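Local coordinates for protein nicotinate phosphoribosyltransferase (Saccharomyces cerevisiae, PDB 1VLP) that catalyses the ATP-dependent joining of nicotinate to the phosphoribosyl group of 5-phospho-alpha-D-ribose 1-diphosphate, the first step from nicotinic acid to NAD, at residues A[184-195]-A[362-373]; A[175-184]-A[344-352]. All coordinates share one frame; numbering follows the deposited sequence.

Contact 1 of 2, residues A[184-195]-A[362-373]. With PO4 (phosphate ion), chain E.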
loop_
_atom_site.group_PDB
_atom_site.type_symbol
_atom_site.label_atom_id
_atom_site.label_comp_id
_atom_site.label_asym_id
_atom_site.label_seq_id
_atom_site.Cartn_x
_atom_site.Cartn_y
_atom_site.Cartn_z
ATOM N N ILE A 184 -15.045 1.326 -15.652
ATOM C CA ILE A 184 -14.106 0.786 -14.703
ATOM C C ILE A 184 -14.190 1.556 -13.362
ATOM O O ILE A 184 -14.056 2.760 -13.365
ATOM C CB ILE A 184 -12.655 0.825 -15.219
ATOM C CG1 ILE A 184 -12.486 0.118 -16.585
ATOM C CG2 ILE A 184 -11.728 0.274 -14.190
ATOM C CD1 ILE A 184 -12.809 -1.286 -16.649
ATOM N N ARG A 185 -14.406 0.830 -12.258
ATOM C CA ARG A 185 -14.434 1.413 -10.911
ATOM C C ARG A 185 -12.995 1.266 -10.362
ATOM O O ARG A 185 -12.474 0.151 -10.188
ATOM C CB ARG A 185 -15.460 0.710 -9.987
ATOM C CG ARG A 185 -16.869 0.838 -10.432
ATOM C CD ARG A 185 -17.803 0.383 -9.329
ATOM N NE ARG A 185 -18.527 1.503 -8.752
ATOM C CZ ARG A 185 -18.961 1.564 -7.494
ATOM N NH1 ARG A 185 -18.734 0.564 -6.632
ATOM N NH2 ARG A 185 -19.612 2.648 -7.087
ATOM N N PHE A 186 -12.332 2.392 -10.116
ATOM C CA PHE A 186 -10.943 2.373 -9.717
ATOM C C PHE A 186 -10.644 3.389 -8.668
ATOM O O PHE A 186 -11.375 4.386 -8.487
ATOM C CB PHE A 186 -9.979 2.574 -10.921
ATOM C CG PHE A 186 -9.963 3.959 -11.472
ATOM C CD1 PHE A 186 -10.939 4.353 -12.402
ATOM C CD2 PHE A 186 -9.020 4.916 -11.039
ATOM C CE1 PHE A 186 -10.970 5.608 -12.908
ATOM C CE2 PHE A 186 -9.044 6.200 -11.577
ATOM C CZ PHE A 186 -10.022 6.545 -12.472
ATOM N N SER A 187 -9.566 3.113 -7.958
ATOM C CA SER A 187 -8.981 4.095 -7.057
ATOM C C SER A 187 -7.510 4.335 -7.386
ATOM O O SER A 187 -6.813 3.471 -7.914
ATOM C CB SER A 187 -9.164 3.646 -5.608
ATOM O OG SER A 187 -8.379 2.491 -5.390
ATOM N N GLU A 188 -7.053 5.539 -7.085
ATOM C CA GLU A 188 -5.657 5.932 -7.165
ATOM C C GLU A 188 -4.922 5.398 -5.958
ATOM O O GLU A 188 -5.425 5.444 -4.824
ATOM C CB GLU A 188 -5.591 7.483 -7.185
ATOM C CG GLU A 188 -4.215 8.021 -7.516
ATOM C CD GLU A 188 -3.259 8.045 -6.350
ATOM O OE1 GLU A 188 -3.658 8.101 -5.156
ATOM O OE2 GLU A 188 -2.061 7.994 -6.642
ATOM N N PHE A 189 -3.754 4.821 -6.185
ATOM C CA PHE A 189 -3.041 4.046 -5.159
ATOM C C PHE A 189 -1.524 4.274 -5.193
ATOM O O PHE A 189 -0.735 3.407 -4.706
ATOM C CB PHE A 189 -3.351 2.570 -5.473
ATOM C CG PHE A 189 -2.936 1.558 -4.433
ATOM C CD1 PHE A 189 -2.865 1.848 -3.047
ATOM C CD2 PHE A 189 -2.629 0.249 -4.863
ATOM C CE1 PHE A 189 -2.480 0.859 -2.126
ATOM C CE2 PHE A 189 -2.254 -0.745 -3.941
ATOM C CZ PHE A 189 -2.190 -0.441 -2.580
ATOM N N GLY A 190 -1.088 5.379 -5.808
ATOM C CA GLY A 190 0.322 5.576 -6.125
ATOM C C GLY A 190 1.178 6.359 -5.125
ATOM O O GLY A 190 2.273 6.779 -5.466
ATOM N N THR A 191 0.726 6.513 -3.872
ATOM C CA THR A 191 1.498 7.319 -2.917
ATOM C C THR A 191 2.968 6.842 -2.776
ATOM O O THR A 191 3.920 7.628 -2.925
ATOM C CB THR A 191 0.830 7.377 -1.533
ATOM O OG1 THR A 191 -0.462 7.938 -1.671
ATOM C CG2 THR A 191 1.685 8.176 -0.537
ATOM N N ARG A 192 3.134 5.544 -2.534
ATOM C CA ARG A 192 4.432 5.027 -2.121
ATOM C C ARG A 192 5.494 5.199 -3.202
ATOM O O ARG A 192 6.645 5.499 -2.890
ATOM C CB ARG A 192 4.323 3.568 -1.771
ATOM C CG ARG A 192 3.693 3.363 -0.452
ATOM C CD ARG A 192 3.511 1.876 -0.208
ATOM N NE ARG A 192 2.423 1.366 -1.031
ATOM C CZ ARG A 192 2.100 0.093 -1.083
ATOM N NH1 ARG A 192 2.794 -0.779 -0.347
ATOM N NH2 ARG A 192 1.111 -0.304 -1.881
ATOM N N ARG A 193 5.101 5.114 -4.463
ATOM C CA ARG A 193 6.119 5.287 -5.488
ATOM C C ARG A 193 5.977 6.531 -6.340
ATOM O O ARG A 193 6.469 6.577 -7.463
ATOM C CB ARG A 193 6.292 4.041 -6.310
ATOM C CG ARG A 193 7.299 3.089 -5.659
ATOM C CD ARG A 193 7.558 1.893 -6.555
ATOM N NE ARG A 193 7.949 0.736 -5.773
ATOM C CZ ARG A 193 8.153 -0.470 -6.282
ATOM N NH1 ARG A 193 7.990 -0.682 -7.583
ATOM N NH2 ARG A 193 8.511 -1.462 -5.482
ATOM N N ARG A 194 5.316 7.558 -5.801
ATOM C CA ARG A 194 5.197 8.778 -6.517
ATOM C C ARG A 194 6.592 9.376 -6.793
ATOM O O ARG A 194 7.527 9.291 -5.958
ATOM C CB ARG A 194 4.341 9.784 -5.761
ATOM C CG ARG A 194 4.957 10.286 -4.503
ATOM C CD ARG A 194 3.861 10.930 -3.613
ATOM N NE ARG A 194 4.430 11.589 -2.457
ATOM C CZ ARG A 194 3.733 11.999 -1.395
ATOM N NH1 ARG A 194 2.414 11.785 -1.310
ATOM N NH2 ARG A 194 4.378 12.572 -0.378
ATOM N N ARG A 195 6.700 10.019 -7.944
ATOM C CA ARG A 195 7.938 10.713 -8.291
ATOM C C ARG A 195 8.195 11.913 -7.354
ATOM O O ARG A 195 9.375 12.229 -6.985
ATOM C CB ARG A 195 7.925 11.129 -9.752
ATOM C CG ARG A 195 9.237 11.795 -10.100
ATOM C CD ARG A 195 9.542 11.711 -11.594
ATOM N NE ARG A 195 9.705 10.324 -11.996
ATOM C CZ ARG A 195 10.434 9.895 -13.019
ATOM N NH1 ARG A 195 11.192 10.707 -13.720
ATOM N NH2 ARG A 195 10.442 8.606 -13.309
ATOM N N THR A 362 -13.104 -4.211 -9.133
ATOM C CA THR A 362 -12.556 -2.858 -8.845
ATOM C C THR A 362 -11.051 -2.947 -9.032
ATOM O O THR A 362 -10.466 -4.059 -9.119
ATOM C CB THR A 362 -12.919 -2.346 -7.457
ATOM O OG1 THR A 362 -12.313 -3.171 -6.454
ATOM C CG2 THR A 362 -14.418 -2.280 -7.303
ATOM N N PHE A 363 -10.404 -1.776 -9.043
ATOM C CA PHE A 363 -8.997 -1.640 -9.397
ATOM C C PHE A 363 -8.312 -0.607 -8.521
ATOM O O PHE A 363 -8.896 0.446 -8.250
ATOM C CB PHE A 363 -8.873 -1.231 -10.886
ATOM C CG PHE A 363 -9.454 -2.250 -11.817
ATOM C CD1 PHE A 363 -8.715 -3.341 -12.210
ATOM C CD2 PHE A 363 -10.803 -2.211 -12.141
ATOM C CE1 PHE A 363 -9.283 -4.331 -12.968
ATOM C CE2 PHE A 363 -11.376 -3.215 -12.926
ATOM C CZ PHE A 363 -10.587 -4.268 -13.337
ATOM N N GLY A 364 -7.108 -0.922 -8.053
ATOM C CA GLY A 364 -6.203 0.061 -7.433
ATOM C C GLY A 364 -5.056 0.284 -8.405
ATOM O O GLY A 364 -4.303 -0.653 -8.703
ATOM N N ILE A 365 -4.903 1.520 -8.904
ATOM C CA ILE A 365 -3.902 1.819 -9.899
ATOM C C ILE A 365 -2.863 2.748 -9.264
ATOM O O ILE A 365 -3.188 3.887 -8.998
ATOM C CB ILE A 365 -4.535 2.435 -11.149
ATOM C CG1 ILE A 365 -5.613 1.469 -11.742
ATOM C CG2 ILE A 365 -3.469 2.790 -12.092
ATOM C CD1 ILE A 365 -6.440 1.986 -12.936
ATOM N N GLY A 366 -1.644 2.239 -9.055
ATOM C CA GLY A 366 -0.642 2.941 -8.259
ATOM C C GLY A 366 0.414 3.629 -9.076
ATOM O O GLY A 366 0.219 4.722 -9.592
ATOM N N THR A 367 1.569 2.988 -9.160
ATOM C CA THR A 367 2.748 3.573 -9.844
ATOM C C THR A 367 2.496 4.065 -11.255
ATOM O O THR A 367 3.053 5.075 -11.656
ATOM C CB THR A 367 3.928 2.587 -9.820
ATOM O OG1 THR A 367 4.110 2.177 -8.456
ATOM C CG2 THR A 367 5.196 3.241 -10.309
ATOM N N ASN A 368 1.615 3.411 -12.006
ATOM C CA ASN A 368 1.320 3.903 -13.326
ATOM C C ASN A 368 0.733 5.309 -13.310
ATOM O O ASN A 368 0.908 6.046 -14.269
ATOM C CB ASN A 368 0.396 2.940 -14.053
ATOM C CG ASN A 368 0.153 3.360 -15.463
ATOM O OD1 ASN A 368 -0.840 3.993 -15.767
ATOM N ND2 ASN A 368 1.064 3.005 -16.341
ATOM N N PHE A 369 0.002 5.668 -12.242
ATOM C CA PHE A 369 -0.528 7.015 -12.134
ATOM C C PHE A 369 0.564 8.043 -11.749
ATOM O O PHE A 369 0.699 9.080 -12.373
ATOM C CB PHE A 369 -1.706 7.108 -11.152
ATOM C CG PHE A 369 -3.071 7.062 -11.813
ATOM C CD1 PHE A 369 -3.382 7.910 -12.896
ATOM C CD2 PHE A 369 -4.040 6.180 -11.367
ATOM C CE1 PHE A 369 -4.666 7.874 -13.508
ATOM C CE2 PHE A 369 -5.319 6.120 -11.984
ATOM C CZ PHE A 369 -5.607 6.962 -13.075
ATOM N N THR A 370 1.301 7.757 -10.684
ATOM C CA THR A 370 2.145 8.764 -10.014
ATOM C C THR A 370 3.631 8.723 -10.413
ATOM O O THR A 370 4.417 9.553 -9.930
ATOM C CB THR A 370 2.052 8.565 -8.482
ATOM O OG1 THR A 370 2.507 7.233 -8.174
ATOM C CG2 THR A 370 0.596 8.794 -8.055
ATOM N N ASN A 371 4.032 7.740 -11.225
ATOM C CA ASN A 371 5.406 7.639 -11.686
ATOM C C ASN A 371 5.525 7.099 -13.113
ATOM O O ASN A 371 6.233 6.131 -13.376
ATOM C CB ASN A 371 6.297 6.889 -10.645
ATOM C CG ASN A 371 7.726 7.376 -10.639
ATOM O OD1 ASN A 371 8.205 7.865 -11.647
ATOM N ND2 ASN A 371 8.433 7.157 -9.540
ATOM N N ASP A 372 4.850 7.808 -14.033
ATOM C CA ASP A 372 4.841 7.533 -15.454
ATOM C C ASP A 372 5.413 8.756 -16.190
ATOM O O ASP A 372 4.666 9.669 -16.541
ATOM C CB ASP A 372 3.403 7.202 -15.930
ATOM C CG ASP A 372 3.354 6.819 -17.416
ATOM O OD1 ASP A 372 4.435 6.635 -18.012
ATOM O OD2 ASP A 372 2.258 6.705 -18.006
ATOM N N PHE A 373 6.738 8.760 -16.359
ATOM C CA PHE A 373 7.518 9.884 -16.909
ATOM C C PHE A 373 8.396 9.394 -18.044
ATOM O O PHE A 373 8.866 8.224 -18.048
ATOM C CB PHE A 373 8.384 10.507 -15.825
ATOM C CG PHE A 373 7.622 11.306 -14.829
ATOM C CD1 PHE A 373 6.909 10.688 -13.819
ATOM C CD2 PHE A 373 7.596 12.690 -14.904
ATOM C CE1 PHE A 373 6.210 11.436 -12.902
ATOM C CE2 PHE A 373 6.892 13.445 -13.993
ATOM C CZ PHE A 373 6.193 12.837 -13.003
HETATM P P PO4 E . 1.673 -0.700 -8.095
HETATM O O1 PO4 E . 1.227 0.538 -7.363
HETATM O O2 PO4 E . 1.964 -0.479 -9.552
HETATM O O3 PO4 E . 2.993 -1.224 -7.510
HETATM O O4 PO4 E . 0.693 -1.843 -7.929
HETATM O O HOH W 1 -10.074 0.280 -5.371
HETATM O O HOH W 2 3.262 3.217 -5.830
#

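Contact 2 of 2, residues A[175-184]-A[344-352]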
loop_
_atom_site.group_PDB
_atom_site.type_symbol
_atom_site.label_atom_id
_atom_site.label_comp_id
_atom_site.label_asym_id
_atom_site.label_seq_id
_atom_site.Cartn_x
_atom_site.Cartn_y
_atom_site.Cartn_z
ATOM N N LYS A 175 -6.014 8.816 -19.077
ATOM C CA LYS A 175 -6.141 7.487 -18.482
ATOM C C LYS A 175 -7.503 7.358 -17.813
ATOM O O LYS A 175 -8.240 6.422 -18.077
ATOM C CB LYS A 175 -5.039 7.213 -17.472
ATOM C CG LYS A 175 -3.665 7.137 -18.152
ATOM C CD LYS A 175 -2.586 6.915 -17.119
ATOM C CE LYS A 175 -1.222 6.939 -17.723
ATOM N NZ LYS A 175 -0.156 6.880 -16.642
ATOM N N ALA A 176 -7.831 8.326 -16.972
ATOM C CA ALA A 176 -9.090 8.313 -16.258
ATOM C C ALA A 176 -10.280 8.252 -17.238
ATOM O O ALA A 176 -11.209 7.487 -17.037
ATOM C CB ALA A 176 -9.171 9.495 -15.364
ATOM N N GLU A 177 -10.211 9.008 -18.309
ATOM C CA GLU A 177 -11.308 9.052 -19.263
ATOM C C GLU A 177 -11.481 7.724 -19.938
ATOM O O GLU A 177 -12.594 7.304 -20.161
ATOM C CB GLU A 177 -11.097 10.176 -20.258
ATOM C CG GLU A 177 -11.222 11.556 -19.583
ATOM C CD GLU A 177 -11.243 12.723 -20.534
ATOM O OE1 GLU A 177 -11.067 12.504 -21.755
ATOM O OE2 GLU A 177 -11.484 13.864 -20.037
ATOM N N THR A 178 -10.386 7.045 -20.266
ATOM C CA THR A 178 -10.508 5.708 -20.841
ATOM C C THR A 178 -11.167 4.736 -19.878
ATOM O O THR A 178 -12.050 3.932 -20.250
ATOM C CB THR A 178 -9.154 5.199 -21.328
ATOM O OG1 THR A 178 -8.632 6.128 -22.288
ATOM C CG2 THR A 178 -9.262 3.819 -21.984
ATOM N N LEU A 179 -10.720 4.778 -18.632
ATOM C CA LEU A 179 -11.259 3.926 -17.600
ATOM C C LEU A 179 -12.780 4.149 -17.476
ATOM O O LEU A 179 -13.539 3.204 -17.531
ATOM C CB LEU A 179 -10.496 4.173 -16.300
ATOM C CG LEU A 179 -9.054 3.660 -16.257
ATOM C CD1 LEU A 179 -8.238 4.321 -15.096
ATOM C CD2 LEU A 179 -8.991 2.167 -16.165
ATOM N N PHE A 180 -13.191 5.399 -17.357
ATOM C CA PHE A 180 -14.596 5.740 -17.213
ATOM C C PHE A 180 -15.422 5.298 -18.430
ATOM O O PHE A 180 -16.507 4.755 -18.276
ATOM C CB PHE A 180 -14.757 7.227 -16.991
ATOM C CG PHE A 180 -14.183 7.758 -15.704
ATOM C CD1 PHE A 180 -14.171 7.025 -14.505
ATOM C CD2 PHE A 180 -13.674 9.033 -15.700
ATOM C CE1 PHE A 180 -13.671 7.597 -13.365
ATOM C CE2 PHE A 180 -13.153 9.574 -14.578
ATOM C CZ PHE A 180 -13.158 8.874 -13.419
ATOM N N ASP A 181 -14.885 5.457 -19.641
ATOM C CA ASP A 181 -15.589 4.935 -20.844
ATOM C C ASP A 181 -15.830 3.450 -20.852
ATOM O O ASP A 181 -16.745 2.974 -21.499
ATOM C CB ASP A 181 -14.811 5.206 -22.101
ATOM C CG ASP A 181 -14.645 6.638 -22.371
ATOM O OD1 ASP A 181 -15.404 7.471 -21.827
ATOM O OD2 ASP A 181 -13.725 6.927 -23.142
ATOM N N ASN A 182 -14.971 2.715 -20.163
ATOM C CA ASN A 182 -15.106 1.279 -20.010
ATOM C C ASN A 182 -15.818 0.863 -18.725
ATOM O O ASN A 182 -15.865 -0.321 -18.368
ATOM C CB ASN A 182 -13.703 0.680 -20.104
ATOM C CG ASN A 182 -13.221 0.603 -21.540
ATOM O OD1 ASN A 182 -13.467 -0.381 -22.214
ATOM N ND2 ASN A 182 -12.541 1.641 -22.010
ATOM N N GLY A 183 -16.425 1.844 -18.041
ATOM C CA GLY A 183 -17.148 1.588 -16.806
ATOM C C GLY A 183 -16.329 1.000 -15.677
ATOM O O GLY A 183 -16.860 0.292 -14.836
ATOM N N ILE A 184 -15.045 1.326 -15.652
ATOM C CA ILE A 184 -14.106 0.786 -14.703
ATOM C C ILE A 184 -14.190 1.556 -13.362
ATOM O O ILE A 184 -14.056 2.760 -13.365
ATOM C CB ILE A 184 -12.655 0.825 -15.219
ATOM C CG1 ILE A 184 -12.486 0.118 -16.585
ATOM C CG2 ILE A 184 -11.728 0.274 -14.190
ATOM C CD1 ILE A 184 -12.809 -1.286 -16.649
ATOM N N VAL A 344 -4.012 0.971 -17.639
ATOM C CA VAL A 344 -5.378 1.038 -18.121
ATOM C C VAL A 344 -5.763 -0.188 -18.924
ATOM O O VAL A 344 -6.862 -0.758 -18.769
ATOM C CB VAL A 344 -5.593 2.332 -18.966
ATOM C CG1 VAL A 344 -6.944 2.288 -19.703
ATOM C CG2 VAL A 344 -5.511 3.570 -18.065
ATOM N N GLU A 345 -4.856 -0.641 -19.799
ATOM C CA GLU A 345 -5.189 -1.778 -20.663
ATOM C C GLU A 345 -5.405 -3.046 -19.834
ATOM O O GLU A 345 -6.341 -3.830 -20.125
ATOM C CB GLU A 345 -4.086 -1.999 -21.727
ATOM C CG GLU A 345 -4.263 -1.154 -22.998
ATOM C CD GLU A 345 -2.978 -1.058 -23.851
ATOM O OE1 GLU A 345 -1.874 -1.376 -23.342
ATOM O OE2 GLU A 345 -3.069 -0.650 -25.017
ATOM N N LYS A 346 -4.523 -3.292 -18.864
ATOM C CA LYS A 346 -4.702 -4.442 -17.932
ATOM C C LYS A 346 -6.025 -4.365 -17.154
ATOM O O LYS A 346 -6.769 -5.341 -17.110
ATOM C CB LYS A 346 -3.554 -4.558 -16.946
ATOM C CG LYS A 346 -2.231 -5.081 -17.534
ATOM C CD LYS A 346 -1.199 -4.929 -16.445
ATOM C CE LYS A 346 0.148 -5.499 -16.770
ATOM N NZ LYS A 346 1.000 -5.377 -15.542
ATOM N N ALA A 347 -6.340 -3.200 -16.597
ATOM C CA ALA A 347 -7.625 -3.003 -15.901
ATOM C C ALA A 347 -8.803 -3.413 -16.803
ATOM O O ALA A 347 -9.707 -4.175 -16.416
ATOM C CB ALA A 347 -7.780 -1.564 -15.447
ATOM N N ILE A 348 -8.791 -2.952 -18.046
ATOM C CA ILE A 348 -9.852 -3.330 -18.982
ATOM C C ILE A 348 -9.941 -4.850 -19.239
ATOM O O ILE A 348 -11.016 -5.474 -19.159
ATOM C CB ILE A 348 -9.719 -2.509 -20.290
ATOM C CG1 ILE A 348 -10.002 -1.050 -19.997
ATOM C CG2 ILE A 348 -10.703 -2.957 -21.357
ATOM C CD1 ILE A 348 -9.637 -0.123 -21.136
ATOM N N THR A 349 -8.802 -5.443 -19.539
ATOM C CA THR A 349 -8.727 -6.888 -19.698
ATOM C C THR A 349 -9.259 -7.672 -18.498
ATOM O O THR A 349 -9.993 -8.663 -18.669
ATOM C CB THR A 349 -7.282 -7.317 -19.931
ATOM O OG1 THR A 349 -6.809 -6.661 -21.109
ATOM C CG2 THR A 349 -7.199 -8.832 -20.114
ATOM N N TYR A 350 -8.825 -7.285 -17.311
ATOM C CA TYR A 350 -9.252 -7.953 -16.078
ATOM C C TYR A 350 -10.736 -7.686 -15.771
ATOM O O TYR A 350 -11.455 -8.593 -15.251
ATOM C CB TYR A 350 -8.344 -7.555 -14.883
ATOM C CG TYR A 350 -6.880 -7.842 -15.095
ATOM C CD1 TYR A 350 -6.454 -8.792 -16.036
ATOM C CD2 TYR A 350 -5.924 -7.195 -14.326
ATOM C CE1 TYR A 350 -5.093 -9.040 -16.252
ATOM C CE2 TYR A 350 -4.569 -7.426 -14.538
ATOM C CZ TYR A 350 -4.174 -8.356 -15.499
ATOM O OH TYR A 350 -2.839 -8.632 -15.689
ATOM N N SER A 351 -11.228 -6.514 -16.139
ATOM C CA SER A 351 -12.645 -6.249 -15.979
ATOM C C SER A 351 -13.513 -7.223 -16.806
ATOM O O SER A 351 -14.549 -7.675 -16.369
ATOM C CB SER A 351 -12.967 -4.799 -16.345
ATOM O OG SER A 351 -13.020 -4.601 -17.748
ATOM N N HIS A 352 -13.035 -7.552 -17.994
ATOM C CA HIS A 352 -13.681 -8.575 -18.841
ATOM C C HIS A 352 -13.677 -9.960 -18.214
ATOM O O HIS A 352 -14.708 -10.664 -18.214
ATOM C CB HIS A 352 -12.991 -8.625 -20.190
ATOM C CG HIS A 352 -13.195 -7.371 -20.990
ATOM N ND1 HIS A 352 -12.421 -7.037 -22.088
ATOM C CD2 HIS A 352 -14.071 -6.350 -20.819
ATOM C CE1 HIS A 352 -12.833 -5.874 -22.565
ATOM N NE2 HIS A 352 -13.827 -5.434 -21.808
HETATM O O HOH W 3 -14.840 -2.807 -21.467
HETATM O O HOH W 4 -15.102 -3.141 -18.695
#

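Contact 1 of 2, residues A[184-195]-A[362-373]
Phe186, Ser187 and Glu188 pair in parallel register with Phe363, Gly364 and Ile365, two neighbouring strands of the phosphoribosyltransferase barrel. Ser187 N gives a nearly straight bond of 2.8 Å to Phe363 O, and Ile365 N returns one of 2.9 Å to Ser187 O. Phe189 N still reaches Ile365 O, but from above the carbonyl plane, as the strand ends.

Phe186 makes apolar contacts: its CB lies against Phe363 CB and Ile365 CD1, while its ring meets that of Phe369, the planes not far from parallel but with little overlap. On the same face Glu188 OE2 accepts from Gly190 N at 2.9 Å, met from above the carboxylate plane, and OE1 pairs with Thr225.

Beyond the strands, side chains tie loop 190-195 to the short helix 367-370 and the residues after it. Thr370 OG1 donates to Gly190 O at 2.8 Å, and Asn371 ND2 to Arg193 O. Bent at chi3 (-63°), Arg195 brings NE and NH2 side-on to Asn371 OD1, each at 2.9 Å, with the amide turned almost perpendicular to the guanidinium. The guanidinium also lies flat on Phe373, centres 4.2 Å apart, and NH1 goes on to Ser383. With an alanine here, Asn371 OD1 would probably be left without these two donors and the Phe373 ring without its flat guanidinium cover.

Thr367 N, just past the N-cap Gly366, donates at 3.1 Å to O1 of a phosphate ion, probably from the crystallisation liquor. Thr367 probably binds 5-phospho-alpha-D-ribose 1-diphosphate, and Phe189, as in related enzymes, probably nicotinate. The bonds across the contact fix these two strand ends relative to each other, consistent with adjoining sites.

Contact 2 of 2, residues A[175-184]-A[344-352]
Helix 175-181 and helix 344-352 run side by side in the same direction, their axes 11° apart in angle and 10.2 Å apart at closest approach. They are two outer helices of the alpha/beta barrel, packed next to each other over its parallel strands, and no direct hydrogen bond joins the two segments.

Val344 carries much of the packing. Its CG1 branch meets Thr178 CG2 at 3.6 Å, and CG2, on the other branch, rests against Lys175 CB at 3.7 Å and Leu179 CG. With CG1 anti to the backbone N (chi1 169°), the valine points that methyl at Thr178 and leaves CG2 between Lys175 and Leu179. Leu179 sends CD2 on to Ala347 CB and also touches Ile365 of the strand beneath. Lys175 contributes only the root of its chain here; its NZ leaves the interface for Asp372.

One turn farther along, Ile348 crosses Asn182 at about a right angle and lays CD1 against the amide, 3.5 Å from ND2. That amide is held from its own side: ND2 donates in a straight line to Thr178 O, which takes Asn182 N from the opposite face of its carbonyl plane. Gly183, at positive phi, is the C-prime residue of a Schellman motif that ends the helix, with Ile184 N returning to Leu179 O. The chain thereby turns Ile184 toward the second helix, where its CD1 lies 3.5 Å from Ser351 CB.

Water bridges the two helices beside Asn182: one molecule donates to Asn182 OD1 at 2.9 Å and lies 2.8 Å from His352 NE2.

In the fold
Contact 1 is buried, in the wall of the barrel and the loops at its strand ends, and reaches the substrate sites, whereas contact 2 is partly buried on the outside, the two centres about 13 Å apart. Both join the same pair of chain regions: helix 168-181 leads into strand 186-188, and helix 344-356 into strand 360-365, so adjacent strands carry adjacent helices. Ile184 belongs to both contacts, and Phe363 packs under Ala347 while Phe186 meets Phe180. Besides Asp372, Lys175 NZ probably also bonds Asn368 OD1, linking the helix of contact 2 to helix 367-370 of contact 1. The chemistry follows the position: direct hydrogen bonds and an arginine-phenylalanine stack inside, methyl packing and bridging water between the helices.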